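Local coordinates for protein carbohydrate kinase, FGGY (Novosphingobium aromaticivorans, PDB 3H6E) that is probably a carbohydrate kinase of the FGGY family, transferring a phosphate to a sugar substrate that is not established, at residues A[114-119]-A[272-277]; A[157-162]-A[213-218]; A[13-18]-A[94-99]. One frame throughout, in Å; residues are numbered along the deposited sequence.

Interaction 1: A[114-119]-A[272-277]; sequences PFARTG and DTATLP
A water molecule is gripped between Thr273 O, at 2.7 Å from the water oxygen, and Phe115 O, at 3.1 Å, and by donating to both it pins two backbone carbonyls that cannot bond to each other directly. Phe115 O also takes the amide of Gly119 inside its own helical turn, so it serves two donors. Beside this bridge the backbones come very close, Ala116 CA lying 4.1 Å from Ala274 CA, a spacing that the two small methyl side chains permit. Ala116 O receives a CA-H...O contact from Ala274 CA at 3.5 Å, while the CB methyls of the two alanines sit 4.2 Å apart. Phe115 holds its CG anti to the backbone N (chi1 172°), which swings the ring across to Leu276, near the far end of the 272-277 segment. There Leu276 O meets the ring edge near its plane, 3.3 Å from Phe115 CE1, and Leu276 CB packs on the same ring atom. Gly119 CA covers one face of the phenyl group, 3.7 Å above the plane of the Phe115 ring and offset toward its rim. The contact is small and lies at the surface, bridging the N-terminal and C-terminal family regions of the kinase. Just past helix 115-118, backbone bonding between Gly119 and Val284 joins this part of the chain to strand 282-286, on which Thr273 and Leu276 also pack.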
loop_
_atom_site.group_PDB
_atom_site.type_symbol
_atom_site.label_atom_id
_atom_site.label_comp_id
_atom_site.label_asym_id
_atom_site.label_seq_id
_atom_site.Cartn_x
_atom_site.Cartn_y
_atom_site.Cartn_z
ATOM N N PRO A 114 20.274 -8.294 -6.763
ATOM C CA PRO A 114 19.458 -8.419 -7.975
ATOM C C PRO A 114 17.971 -8.402 -7.624
ATOM O O PRO A 114 17.595 -8.859 -6.544
ATOM C CB PRO A 114 19.848 -9.801 -8.527
ATOM C CG PRO A 114 21.087 -10.203 -7.789
ATOM C CD PRO A 114 20.989 -9.542 -6.452
ATOM N N PHE A 115 17.141 -7.889 -8.524
ATOM C CA PHE A 115 15.703 -7.831 -8.287
ATOM C C PHE A 115 15.120 -9.224 -8.045
ATOM O O PHE A 115 14.047 -9.369 -7.460
ATOM C CB PHE A 115 14.991 -7.150 -9.459
ATOM C CG PHE A 115 13.493 -7.209 -9.375
ATOM C CD1 PHE A 115 12.792 -8.232 -9.993
ATOM C CD2 PHE A 115 12.787 -6.243 -8.677
ATOM C CE1 PHE A 115 11.413 -8.288 -9.919
ATOM C CE2 PHE A 115 11.411 -6.293 -8.596
ATOM C CZ PHE A 115 10.721 -7.319 -9.218
ATOM N N ALA A 116 15.839 -10.247 -8.490
ATOM C CA ALA A 116 15.353 -11.617 -8.383
ATOM C C ALA A 116 15.406 -12.173 -6.958
ATOM O O ALA A 116 14.665 -13.099 -6.628
ATOM C CB ALA A 116 16.111 -12.530 -9.347
ATOM N N ARG A 117 16.283 -11.622 -6.122
ATOM C CA ARG A 117 16.351 -12.022 -4.714
ATOM C C ARG A 117 15.441 -11.160 -3.846
ATOM O O ARG A 117 14.891 -11.633 -2.849
ATOM C CB ARG A 117 17.783 -11.928 -4.173
ATOM C CG ARG A 117 18.649 -13.150 -4.429
ATOM C CD ARG A 117 18.107 -14.401 -3.737
ATOM N NE ARG A 117 18.667 -14.636 -2.404
ATOM C CZ ARG A 117 19.949 -14.907 -2.161
ATOM N NH1 ARG A 117 20.829 -14.946 -3.155
ATOM N NH2 ARG A 117 20.359 -15.116 -0.916
ATOM N N THR A 118 15.284 -9.896 -4.229
ATOM C CA THR A 118 14.671 -8.901 -3.352
ATOM C C THR A 118 13.227 -8.529 -3.687
ATOM O O THR A 118 12.439 -8.230 -2.793
ATOM C CB THR A 118 15.510 -7.609 -3.326
ATOM O OG1 THR A 118 15.569 -7.051 -4.646
ATOM C CG2 THR A 118 16.919 -7.907 -2.839
ATOM N N GLY A 119 12.882 -8.529 -4.970
ATOM C CA GLY A 119 11.574 -8.063 -5.381
ATOM C C GLY A 119 11.438 -6.583 -5.083
ATOM O O GLY A 119 10.350 -6.008 -5.174
ATOM N N ASP A 272 6.734 -18.288 -8.146
ATOM C CA ASP A 272 8.131 -18.038 -8.471
ATOM C C ASP A 272 8.349 -16.556 -8.735
ATOM O O ASP A 272 8.385 -16.124 -9.886
ATOM C CB ASP A 272 8.536 -18.858 -9.698
ATOM C CG ASP A 272 10.034 -18.873 -9.923
ATOM O OD1 ASP A 272 10.745 -18.122 -9.221
ATOM O OD2 ASP A 272 10.501 -19.636 -10.798
ATOM N N THR A 273 8.498 -15.783 -7.666
ATOM C CA THR A 273 8.625 -14.331 -7.783
ATOM C C THR A 273 9.950 -13.877 -8.398
ATOM O O THR A 273 10.019 -12.806 -9.005
ATOM C CB THR A 273 8.423 -13.638 -6.422
ATOM O OG1 THR A 273 9.187 -14.320 -5.420
ATOM C CG2 THR A 273 6.958 -13.666 -6.031
ATOM N N ALA A 274 10.991 -14.690 -8.246
ATOM C CA ALA A 274 12.299 -14.384 -8.823
ATOM C C ALA A 274 12.218 -14.203 -10.337
ATOM O O ALA A 274 13.132 -13.669 -10.959
ATOM C CB ALA A 274 13.296 -15.472 -8.475
ATOM N N THR A 275 11.112 -14.641 -10.922
ATOM C CA THR A 275 10.935 -14.598 -12.367
ATOM C C THR A 275 10.165 -13.353 -12.842
ATOM O O THR A 275 10.026 -13.121 -14.045
ATOM C CB THR A 275 10.201 -15.858 -12.857
ATOM O OG1 THR A 275 10.541 -16.110 -14.223
ATOM C CG2 THR A 275 8.690 -15.685 -12.724
ATOM N N LEU A 276 9.676 -12.554 -11.895
ATOM C CA LEU A 276 8.870 -11.375 -12.214
ATOM C C LEU A 276 9.667 -10.298 -12.948
ATOM O O LEU A 276 10.845 -10.098 -12.676
ATOM C CB LEU A 276 8.249 -10.788 -10.944
ATOM C CG LEU A 276 7.112 -11.584 -10.303
ATOM C CD1 LEU A 276 6.832 -11.088 -8.894
ATOM C CD2 LEU A 276 5.856 -11.520 -11.168
ATOM N N PRO A 277 9.008 -9.594 -13.877
ATOM C CA PRO A 277 9.585 -8.575 -14.762
ATOM C C PRO A 277 9.701 -7.204 -14.107
ATOM O O PRO A 277 8.726 -6.454 -14.109
ATOM C CB PRO A 277 8.566 -8.489 -15.915
ATOM C CG PRO A 277 7.544 -9.581 -15.658
ATOM C CD PRO A 277 7.595 -9.845 -14.195
HETATM O O HOH W 1 11.414 -10.949 -7.687
#

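Interaction 2: A[157-162]-A[213-218]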
loop_
_atom_site.group_PDB
_atom_site.type_symbol
_atom_site.label_atom_id
_atom_site.label_comp_id
_atom_site.label_asym_id
_atom_site.label_seq_id
_atom_site.Cartn_x
_atom_site.Cartn_y
_atom_site.Cartn_z
ATOM N N ALA A 157 5.251 1.422 18.467
ATOM C CA ALA A 157 5.021 0.361 19.442
ATOM C C ALA A 157 6.134 0.317 20.492
ATOM O O ALA A 157 5.987 -0.320 21.526
ATOM C CB ALA A 157 4.868 -0.991 18.753
ATOM N N TRP A 158 7.244 1.000 20.221
ATOM C CA TRP A 158 8.348 1.099 21.174
ATOM C C TRP A 158 8.206 2.392 21.963
ATOM O O TRP A 158 8.697 2.514 23.086
ATOM C CB TRP A 158 9.691 1.064 20.439
ATOM C CG TRP A 158 10.848 1.616 21.223
ATOM C CD1 TRP A 158 11.773 0.904 21.933
ATOM C CD2 TRP A 158 11.209 2.997 21.366
ATOM N NE1 TRP A 158 12.683 1.755 22.514
ATOM C CE2 TRP A 158 12.360 3.044 22.182
ATOM C CE3 TRP A 158 10.668 4.197 20.890
ATOM C CZ2 TRP A 158 12.983 4.245 22.529
ATOM C CZ3 TRP A 158 11.290 5.392 21.238
ATOM C CH2 TRP A 158 12.435 5.404 22.049
ATOM N N PHE A 159 7.531 3.357 21.349
ATOM C CA PHE A 159 7.227 4.636 21.974
ATOM C C PHE A 159 6.333 4.416 23.190
ATOM O O PHE A 159 6.431 5.134 24.180
ATOM C CB PHE A 159 6.519 5.535 20.956
ATOM C CG PHE A 159 6.278 6.938 21.432
ATOM C CD1 PHE A 159 7.238 7.920 21.248
ATOM C CD2 PHE A 159 5.081 7.281 22.041
ATOM C CE1 PHE A 159 7.017 9.216 21.680
ATOM C CE2 PHE A 159 4.852 8.574 22.475
ATOM C CZ PHE A 159 5.824 9.544 22.294
ATOM N N LEU A 160 5.467 3.411 23.099
ATOM C CA LEU A 160 4.492 3.113 24.142
ATOM C C LEU A 160 4.926 1.957 25.035
ATOM O O LEU A 160 4.234 1.626 25.995
ATOM C CB LEU A 160 3.151 2.722 23.517
ATOM C CG LEU A 160 2.465 3.584 22.459
ATOM C CD1 LEU A 160 1.421 2.751 21.725
ATOM C CD2 LEU A 160 1.834 4.818 23.088
ATOM N N THR A 161 6.054 1.330 24.718
ATOM C CA THR A 161 6.361 0.035 25.318
ATOM C C THR A 161 7.810 -0.127 25.784
ATOM O O THR A 161 8.100 -0.969 26.638
ATOM C CB THR A 161 6.027 -1.103 24.335
ATOM O OG1 THR A 161 5.471 -2.215 25.044
ATOM C CG2 THR A 161 7.266 -1.539 23.583
ATOM N N GLY A 162 8.717 0.666 25.224
ATOM C CA GLY A 162 10.122 0.565 25.570
ATOM C C GLY A 162 10.840 -0.581 24.878
ATOM O O GLY A 162 12.067 -0.626 24.851
ATOM N N PRO A 213 4.668 2.376 32.105
ATOM C CA PRO A 213 4.045 3.001 33.276
ATOM C C PRO A 213 3.964 4.516 33.125
ATOM O O PRO A 213 2.885 5.093 33.270
ATOM C CB PRO A 213 4.995 2.626 34.416
ATOM C CG PRO A 213 5.626 1.354 33.970
ATOM C CD PRO A 213 5.769 1.470 32.477
ATOM N N ALA A 214 5.095 5.149 32.826
ATOM C CA ALA A 214 5.132 6.598 32.648
ATOM C C ALA A 214 4.158 7.054 31.573
ATOM O O ALA A 214 3.727 8.206 31.569
ATOM C CB ALA A 214 6.540 7.058 32.312
ATOM N N ILE A 215 3.813 6.149 30.662
ATOM C CA ILE A 215 2.858 6.458 29.601
ATOM C C ILE A 215 1.422 6.146 30.009
ATOM O O ILE A 215 0.520 6.954 29.792
ATOM C CB ILE A 215 3.204 5.735 28.284
ATOM C CG1 ILE A 215 4.189 6.575 27.473
ATOM C CG2 ILE A 215 1.951 5.477 27.465
ATOM C CD1 ILE A 215 4.284 6.167 26.028
ATOM N N ALA A 216 1.214 4.974 30.600
ATOM C CA ALA A 216 -0.102 4.598 31.105
ATOM C C ALA A 216 -0.636 5.717 31.986
ATOM O O ALA A 216 -1.846 5.905 32.115
ATOM C CB ALA A 216 -0.019 3.296 31.891
ATOM N N GLU A 217 0.289 6.467 32.576
ATOM C CA GLU A 217 -0.047 7.541 33.497
ATOM C C GLU A 217 -0.743 8.705 32.805
ATOM O O GLU A 217 -1.947 8.908 32.959
ATOM C CB GLU A 217 1.219 8.045 34.194
ATOM C CG GLU A 217 0.948 8.711 35.527
ATOM C CD GLU A 217 0.181 7.804 36.469
ATOM O OE1 GLU A 217 0.294 6.568 36.323
ATOM O OE2 GLU A 217 -0.536 8.325 37.350
ATOM N N ARG A 218 0.029 9.470 32.042
ATOM C CA ARG A 218 -0.459 10.707 31.444
ATOM C C ARG A 218 -1.533 10.504 30.374
ATOM O O ARG A 218 -2.062 11.475 29.828
ATOM C CB ARG A 218 0.707 11.509 30.875
ATOM C CG ARG A 218 1.777 10.653 30.237
ATOM C CD ARG A 218 2.127 11.162 28.849
ATOM N NE ARG A 218 2.365 12.605 28.806
ATOM C CZ ARG A 218 1.423 13.516 28.574
ATOM N NH1 ARG A 218 0.164 13.146 28.379
ATOM N NH2 ARG A 218 1.739 14.803 28.543
#
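The backbones of Leu160 and Ile215 approach to 6.6 Å between their CA atoms, where the chain leaves the last turn of helix 152-159 and passes helix 213-219. Both elements belong to the N-terminal region of this FGGY kinase, whose actin-like ATPase fold is built on a mixed sheet with strand 207-210 at one edge. The contact is carried by a single apolar side chain, Ile215, which points toward the other segment and reaches it with its CD1 methyl. With CG2 anti to the backbone N, CG1 lies on the other side, beside that N (chi1 -87°), and the extended end (chi2 -163°) carries CD1 to Phe159 and Leu160. Leu160 crosses it at about a right angle and offers CD2, 4.1 Å from Ile215 CD1. The Phe159 ring approaches obliquely, its CD2 being 4.2 Å from Ile215 CD1. Within the turn, Gly162 N bonds Trp158 O at 2.8 Å. Leu160 is also joined by backbone bonding to Leu212, just ahead of helix 213-219, and its side chain packs on Leu61 and Ile72, so the apolar cluster continues inward to helix 50-63 and strand 71-76. At the point of the wedge, Ile215 CD1 rests 3.6 Å from Leu160 CA and lies tightly against the backbone, 3.0 Å from Phe159 O.

Interaction 3: A[13-18]-A[94-99]; sequences LGKTLS and LDYEQS
Lys15 NZ donates to Asp95 OD1 at 2.9 Å in a salt bridge, meeting the oxygen on its syn side but 34° out of the carboxylate plane. A weak second bond runs from Lys15 NZ to Asp95 OD2 at 3.3 Å. The anti lone pair of Asp95 OD1 is taken by the amide of Glu97, with Glu97 N 2.7 Å away and an N-H...O angle of 153°, which makes an Asx turn. Two donors thus hold this oxygen and fix the rotation of the carboxylate. The Asx turn is laid over a type I beta turn, in which Gln98 N bonds to Asp95 O at 2.8 Å. Glu97 OE1 adds a long salt bridge, 3.9 Å from Lys15 NZ. The lysine chain, bent at chi2 and again at its end (chi4 52°), lies across one face of Tyr96: Lys15 CE makes a CH-pi contact 3.9 Å from the centroid of the Tyr96 ring, and the ammonium sits over the same face in a cation-pi interaction. With an alanine in place of Asp95, Lys15 NZ is likely to be left with the Tyr96 face and the long Glu97 contact, and the amide of Glu97 would lose its acceptor. Gln98 is satisfied separately, NE2 by Ser99 O and OE1 by the amide of Arg46. Lys15 belongs to the hairpin between strands 9-13 and 17-23, which in actin-like ATPases typically faces the nucleotide phosphates; the 94-99 loop joins it from between strand 46-47, bonded to Asp95 through Arg46, and helix 129-139, where Gln132 meets Tyr96.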
loop_
_atom_site.group_PDB
_atom_site.type_symbol
_atom_site.label_atom_id
_atom_site.label_comp_id
_atom_site.label_asym_id
_atom_site.label_seq_id
_atom_site.Cartn_x
_atom_site.Cartn_y
_atom_site.Cartn_z
ATOM N N LEU A 13 -0.343 6.086 11.594
ATOM C CA LEU A 13 0.497 7.220 11.255
ATOM C C LEU A 13 1.005 7.112 9.819
ATOM O O LEU A 13 2.173 6.814 9.569
ATOM C CB LEU A 13 1.638 7.311 12.265
ATOM C CG LEU A 13 1.027 7.257 13.671
ATOM C CD1 LEU A 13 1.979 6.682 14.699
ATOM C CD2 LEU A 13 0.512 8.624 14.100
ATOM N N GLY A 14 0.098 7.353 8.876
ATOM C CA GLY A 14 0.415 7.266 7.466
ATOM C C GLY A 14 1.257 8.432 6.989
ATOM O O GLY A 14 1.763 9.221 7.789
ATOM N N LYS A 15 1.398 8.547 5.674
ATOM C CA LYS A 15 2.280 9.553 5.102
ATOM C C LYS A 15 1.645 10.940 5.047
ATOM O O LYS A 15 2.305 11.937 5.337
ATOM C CB LYS A 15 2.768 9.126 3.715
ATOM C CG LYS A 15 3.957 9.929 3.215
ATOM C CD LYS A 15 4.973 10.154 4.329
ATOM C CE LYS A 15 6.299 10.667 3.783
ATOM N NZ LYS A 15 6.128 11.866 2.914
ATOM N N THR A 16 0.370 11.004 4.681
ATOM C CA THR A 16 -0.317 12.287 4.576
ATOM C C THR A 16 -1.301 12.515 5.728
ATOM O O THR A 16 -1.579 13.656 6.100
ATOM C CB THR A 16 -1.045 12.445 3.221
ATOM O OG1 THR A 16 -2.197 11.595 3.179
ATOM C CG2 THR A 16 -0.112 12.085 2.072
ATOM N N LEU A 17 -1.825 11.431 6.290
ATOM C CA LEU A 17 -2.773 11.541 7.396
ATOM C C LEU A 17 -2.426 10.606 8.545
ATOM O O LEU A 17 -2.148 9.426 8.337
ATOM C CB LEU A 17 -4.203 11.265 6.919
ATOM C CG LEU A 17 -4.860 12.332 6.041
ATOM C CD1 LEU A 17 -6.267 11.910 5.641
ATOM C CD2 LEU A 17 -4.883 13.676 6.751
ATOM N N SER A 18 -2.442 11.149 9.758
ATOM C CA SER A 18 -2.298 10.342 10.962
ATOM C C SER A 18 -3.638 10.245 11.687
ATOM O O SER A 18 -4.254 11.258 12.016
ATOM C CB SER A 18 -1.215 10.913 11.883
ATOM O OG SER A 18 -1.401 12.299 12.103
ATOM N N LEU A 94 13.964 10.220 8.183
ATOM C CA LEU A 94 13.902 10.971 6.941
ATOM C C LEU A 94 12.531 10.824 6.296
ATOM O O LEU A 94 11.910 9.766 6.377
ATOM C CB LEU A 94 14.976 10.478 5.969
ATOM C CG LEU A 94 16.441 10.821 6.245
ATOM C CD1 LEU A 94 16.812 10.552 7.695
ATOM C CD2 LEU A 94 17.355 10.044 5.302
ATOM N N ASP A 95 12.061 11.899 5.671
ATOM C CA ASP A 95 10.884 11.844 4.816
ATOM C C ASP A 95 11.307 11.094 3.560
ATOM O O ASP A 95 12.305 11.453 2.942
ATOM C CB ASP A 95 10.438 13.266 4.463
ATOM C CG ASP A 95 9.106 13.305 3.735
ATOM O OD1 ASP A 95 8.961 12.622 2.699
ATOM O OD2 ASP A 95 8.204 14.038 4.196
ATOM N N TYR A 96 10.580 10.049 3.183
ATOM C CA TYR A 96 11.010 9.259 2.032
ATOM C C TYR A 96 10.957 10.058 0.732
ATOM O O TYR A 96 11.548 9.666 -0.272
ATOM C CB TYR A 96 10.280 7.908 1.922
ATOM C CG TYR A 96 8.804 7.949 1.563
ATOM C CD1 TYR A 96 8.370 8.484 0.355
ATOM C CD2 TYR A 96 7.851 7.393 2.411
ATOM C CE1 TYR A 96 7.022 8.500 0.022
ATOM C CE2 TYR A 96 6.507 7.402 2.086
ATOM C CZ TYR A 96 6.096 7.955 0.890
ATOM O OH TYR A 96 4.755 7.962 0.568
ATOM N N GLU A 97 10.268 11.193 0.766
ATOM C CA GLU A 97 10.221 12.078 -0.391
ATOM C C GLU A 97 11.424 13.015 -0.430
ATOM O O GLU A 97 11.633 13.724 -1.416
ATOM C CB GLU A 97 8.916 12.879 -0.429
ATOM C CG GLU A 97 7.674 12.021 -0.591
ATOM C CD GLU A 97 6.553 12.746 -1.313
ATOM O OE1 GLU A 97 5.443 12.841 -0.747
ATOM O OE2 GLU A 97 6.783 13.216 -2.449
ATOM N N GLN A 98 12.216 13.018 0.641
ATOM C CA GLN A 98 13.441 13.811 0.666
ATOM C C GLN A 98 14.422 13.323 -0.387
ATOM O O GLN A 98 14.711 12.129 -0.480
ATOM C CB GLN A 98 14.107 13.784 2.044
ATOM C CG GLN A 98 15.566 14.259 2.033
ATOM C CD GLN A 98 15.721 15.701 1.563
ATOM O OE1 GLN A 98 14.875 16.552 1.834
ATOM N NE2 GLN A 98 16.813 15.978 0.859
ATOM N N SER A 99 14.931 14.260 -1.175
ATOM C CA SER A 99 15.904 13.958 -2.212
ATOM C C SER A 99 17.180 13.366 -1.619
ATOM O O SER A 99 17.543 13.652 -0.479
ATOM C CB SER A 99 16.238 15.226 -2.994
ATOM O OG SER A 99 17.160 14.954 -4.028
#

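Overall arrangement
From the N terminus, interaction 3 closes first, bringing the hairpin at 13-18 to the loop at 94-99 before helix 102-109. Interaction 1 opens only afterwards, at 114-119, and closes the longest loop, at 272-277, beyond the sheet strand 261-266. Interaction 2, 157-162 with 213-218, is nested within that loop; none of the three cross. Interactions 2 and 3 lie in the N-terminal half, one beside the edge strand 207-210 of its six-stranded sheet and the other near the central strands, their nearest atoms about 7 Å apart. Interaction 1, whose centre is about 40 Å from that of interaction 2, instead ties this half to the C-terminal one.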